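Local coordinates for protein dimethyl-sulfide monooxygenase (Hyphomicrobium sulfonivorans, PDB 6AK1) that oxidises dimethyl sulfide to methanethiol and formaldehyde as the large subunit of an FMN- and NADH-dependent monooxygenase, at residues Ala20-His25 with Arg362-Leu367; Pro369-Val372 with Gln376-Ala379. All coordinates share one frame; numbering follows the deposited sequence.

Interaction 1 of 2, residues Ala20-His25 with Arg362-Leu367; sequences AGTWRH and RCIGGL
Ala-20 and Cys-363 bring their backbones to within 5.0 Å at the CA atoms, where Ala-20 N donates a hydrogen bond to Cys-363 O at 2.8 Å. The bond is fairly straight, 159° at the hydrogen. It is the one polar link between the two segments, and it gives partners to two main-chain groups that are buried. The side chains of the same pair meet loosely, Ala-20 CB lying 4.2 Å from Cys-363 SG; the cysteine comes nearer with its methylene, Cys-363 CB being 3.9 Å from Ala-20 O. The sulfur stands anti to the carbonyl carbon (chi1 -76°), beside its own backbone N; small groups on both sides let the main chains come close. A second apolar touch joins Thr-22 CG2 to Ile-364 CG1 at 4.0 Å, the two side chains crossing at about a right angle. Threonine suits this place because its branches divide the work: the methyl faces Ile-364, while OG1, set between the backbone N and the carbonyl carbon (chi1 56°), hydrogen-bonds to Ala-399 O. Ile-364 also packs on Tyr-296 and Tyr-299 of helix 289-300. Here the long loop following strand 6-12 meets the loop leading into strand 370-372, a loop-to-loop junction in the TIM-barrel fold of the luciferase-like monooxygenases, away from the residues predicted to bind FMN.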
# COMPACT_ATOMS: atom_id res chain seq x y z
N ALA A 20 -1.98 4.96 -18.63
CA ALA A 20 -2.85 5.95 -19.24
C ALA A 20 -3.44 5.41 -20.54
O ALA A 20 -2.72 4.82 -21.34
CB ALA A 20 -2.09 7.25 -19.51
N GLY A 21 -4.74 5.61 -20.75
CA GLY A 21 -5.41 5.20 -21.97
C GLY A 21 -5.72 3.72 -22.11
O GLY A 21 -6.64 3.37 -22.87
N THR A 22 -5.01 2.83 -21.41
CA THR A 22 -5.24 1.39 -21.57
C THR A 22 -6.59 0.90 -21.03
O THR A 22 -6.95 -0.25 -21.29
CB THR A 22 -4.11 0.60 -20.91
OG1 THR A 22 -4.01 0.98 -19.54
CG2 THR A 22 -2.77 0.85 -21.61
N TRP A 23 -7.33 1.74 -20.31
CA TRP A 23 -8.71 1.39 -19.96
C TRP A 23 -9.59 1.28 -21.18
O TRP A 23 -10.68 0.69 -21.11
CB TRP A 23 -9.30 2.42 -19.00
CG TRP A 23 -9.43 3.78 -19.60
CD1 TRP A 23 -8.49 4.78 -19.62
CD2 TRP A 23 -10.58 4.30 -20.28
NE1 TRP A 23 -9.00 5.90 -20.25
CE2 TRP A 23 -10.27 5.63 -20.68
CE3 TRP A 23 -11.85 3.79 -20.59
CZ2 TRP A 23 -11.18 6.43 -21.36
CZ3 TRP A 23 -12.75 4.59 -21.28
CH2 TRP A 23 -12.41 5.90 -21.65
N ARG A 24 -9.16 1.86 -22.29
CA ARG A 24 -9.91 1.78 -23.54
C ARG A 24 -9.82 0.41 -24.18
O ARG A 24 -10.64 0.10 -25.05
CB ARG A 24 -9.39 2.84 -24.51
CG ARG A 24 -9.47 4.25 -23.97
CD ARG A 24 -8.65 5.18 -24.83
NE ARG A 24 -9.24 5.30 -26.15
CZ ARG A 24 -8.53 5.47 -27.26
NH1 ARG A 24 -7.21 5.51 -27.20
NH2 ARG A 24 -9.16 5.59 -28.43
N HIS A 25 -8.84 -0.41 -23.80
CA HIS A 25 -8.69 -1.71 -24.44
C HIS A 25 -9.96 -2.53 -24.24
O HIS A 25 -10.59 -2.45 -23.18
CB HIS A 25 -7.48 -2.45 -23.87
CG HIS A 25 -7.10 -3.67 -24.65
ND1 HIS A 25 -7.66 -4.90 -24.43
CD2 HIS A 25 -6.24 -3.83 -25.68
CE1 HIS A 25 -7.14 -5.78 -25.26
NE2 HIS A 25 -6.28 -5.16 -26.04
N ARG A 362 5.90 5.29 -21.85
CA ARG A 362 5.65 5.33 -20.41
C ARG A 362 4.16 5.34 -20.07
O ARG A 362 3.81 5.22 -18.89
CB ARG A 362 6.36 6.54 -19.78
CG ARG A 362 7.89 6.56 -19.98
CD ARG A 362 8.55 5.20 -19.70
NE ARG A 362 8.16 4.68 -18.39
CZ ARG A 362 8.19 3.40 -18.04
NH1 ARG A 362 8.62 2.50 -18.91
NH2 ARG A 362 7.79 3.02 -16.83
N CYS A 363 3.27 5.46 -21.06
CA CYS A 363 1.84 5.30 -20.79
C CYS A 363 1.51 3.95 -20.16
O CYS A 363 0.39 3.78 -19.68
CB CYS A 363 1.02 5.49 -22.06
SG CYS A 363 0.86 7.21 -22.55
N ILE A 364 2.43 2.99 -20.19
CA ILE A 364 2.35 1.76 -19.39
C ILE A 364 3.49 1.78 -18.39
O ILE A 364 4.66 1.90 -18.78
CB ILE A 364 2.44 0.50 -20.26
CG1 ILE A 364 1.21 0.37 -21.16
CG2 ILE A 364 2.62 -0.73 -19.37
CD1 ILE A 364 1.31 -0.80 -22.11
N GLY A 365 3.17 1.63 -17.12
CA GLY A 365 4.17 1.45 -16.08
C GLY A 365 4.35 2.65 -15.18
O GLY A 365 4.88 2.50 -14.07
N GLY A 366 3.92 3.83 -15.61
CA GLY A 366 4.05 5.03 -14.81
C GLY A 366 5.49 5.45 -14.64
O GLY A 366 6.17 5.81 -15.61
N LEU A 367 5.97 5.38 -13.40
CA LEU A 367 7.36 5.62 -13.05
C LEU A 367 8.05 4.35 -12.58
O LEU A 367 9.15 4.42 -12.03
CB LEU A 367 7.47 6.71 -11.98
CG LEU A 367 7.10 8.12 -12.43
CD1 LEU A 367 7.08 9.09 -11.23
CD2 LEU A 367 8.07 8.59 -13.48

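Interaction 2 of 2, residues Pro369-Val372 with Gln376-Ala379; sequences PVLV and QKVA
The polar part of this contact is one hydrogen bond, from Lys-377 NZ to Val-372 O at 2.7 Å. The ammonium nitrogen approaches almost in line with the carbonyl, the C=O...N angle being 162°. Lysine suits this place because the residue is itself exposed, and its long chain, extended through chi3 and bent at chi4 (-73°), can lead the charge from the first turn of helix 375-388 back to the end of the strand. CE follows the nitrogen to 3.5 Å from Val-372 O, so the carbonyl oxygen is also brushed by methylene. The lysine touches Asp-289 of helix 289-300 as well. Strand 370-372 is a short parallel strand added beside barrel strand 276-284, and a short turn joins it to helix 375-388; this beta-alpha unit adjoins the TIM barrel and is not one of its eight strands. The apolar part is made by Leu-371 and Val-378. Leu-371 CD2 rests 3.9 Å from Val-378 CG1 and 3.8 Å from Val-378 O, while the other methyl, CD1, comes no nearer than 4.2 Å to Lys-377 NZ. With CG anti to the backbone N (chi1 167°), the leucine side chain continues toward the helix. Beta-branched Val-378, compact enough for a buried position, also touches Val-283 of strand 276-284 and Ile-412 of helix 403-418.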
# COMPACT_ATOMS: atom_id res chain seq x y z
N PRO A 369 9.27 0.11 -13.36
CA PRO A 369 9.75 -0.72 -14.47
C PRO A 369 8.64 -1.55 -15.08
O PRO A 369 7.65 -1.92 -14.43
CB PRO A 369 10.83 -1.60 -13.81
CG PRO A 369 10.45 -1.62 -12.35
CD PRO A 369 9.79 -0.32 -12.05
N VAL A 370 8.80 -1.84 -16.37
CA VAL A 370 7.89 -2.68 -17.13
C VAL A 370 8.67 -3.90 -17.61
O VAL A 370 9.77 -3.77 -18.16
CB VAL A 370 7.29 -1.91 -18.32
CG1 VAL A 370 6.34 -2.80 -19.11
CG2 VAL A 370 6.60 -0.67 -17.82
N LEU A 371 8.11 -5.08 -17.40
CA LEU A 371 8.77 -6.33 -17.73
C LEU A 371 7.92 -7.07 -18.75
O LEU A 371 6.79 -7.48 -18.44
CB LEU A 371 9.01 -7.17 -16.47
CG LEU A 371 9.41 -8.63 -16.62
CD1 LEU A 371 10.66 -8.79 -17.53
CD2 LEU A 371 9.64 -9.25 -15.24
N VAL A 372 8.45 -7.23 -19.96
CA VAL A 372 7.73 -7.84 -21.08
C VAL A 372 8.49 -9.10 -21.50
O VAL A 372 9.70 -9.05 -21.71
CB VAL A 372 7.60 -6.86 -22.26
CG1 VAL A 372 6.92 -7.51 -23.44
CG2 VAL A 372 6.86 -5.60 -21.83
N GLN A 376 9.75 -17.82 -19.24
CA GLN A 376 11.15 -17.98 -18.83
C GLN A 376 11.81 -16.63 -18.58
O GLN A 376 12.41 -16.40 -17.52
CB GLN A 376 11.94 -18.74 -19.91
CG GLN A 376 11.51 -20.17 -20.14
CD GLN A 376 11.33 -20.93 -18.85
OE1 GLN A 376 12.23 -20.97 -18.01
NE2 GLN A 376 10.15 -21.52 -18.68
N LYS A 377 11.72 -15.72 -19.56
CA LYS A 377 12.36 -14.42 -19.41
C LYS A 377 11.75 -13.63 -18.26
O LYS A 377 12.46 -12.94 -17.52
CB LYS A 377 12.26 -13.65 -20.73
CG LYS A 377 12.66 -12.18 -20.65
CD LYS A 377 12.39 -11.52 -22.01
CE LYS A 377 13.03 -10.14 -22.14
NZ LYS A 377 12.33 -9.10 -21.33
N VAL A 378 10.42 -13.73 -18.09
CA VAL A 378 9.78 -13.03 -16.98
C VAL A 378 10.22 -13.62 -15.65
O VAL A 378 10.67 -12.89 -14.76
CB VAL A 378 8.25 -13.06 -17.13
CG1 VAL A 378 7.61 -12.56 -15.85
CG2 VAL A 378 7.83 -12.19 -18.30
N ALA A 379 10.13 -14.95 -15.50
CA ALA A 379 10.53 -15.59 -14.24
C ALA A 379 12.00 -15.34 -13.93
O ALA A 379 12.37 -15.15 -12.77
CB ALA A 379 10.24 -17.09 -14.28

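The two contacts follow one another along the chain, with centres about 17 Å apart, and they meet where Val-370 CG2 packs against Ile-364 O at 3.4 Å and against Gly-365 CA. Interaction 1 is wholly buried and joins loops separated by more than 330 residues; interaction 2 is partly buried and local, tying a strand to the helix that follows it. Both use one hydrogen bond to a main-chain carbonyl, but the donor is a backbone amide in the buried junction and a lysine ammonium group at the surface. Leu-371 and Val-378 meet somewhat more closely than the apolar groups between the loops, and interaction 2 buries more surface (203 against 156 Å²). Helix 289-300 borders both, packing on Ile-364 and Val-372.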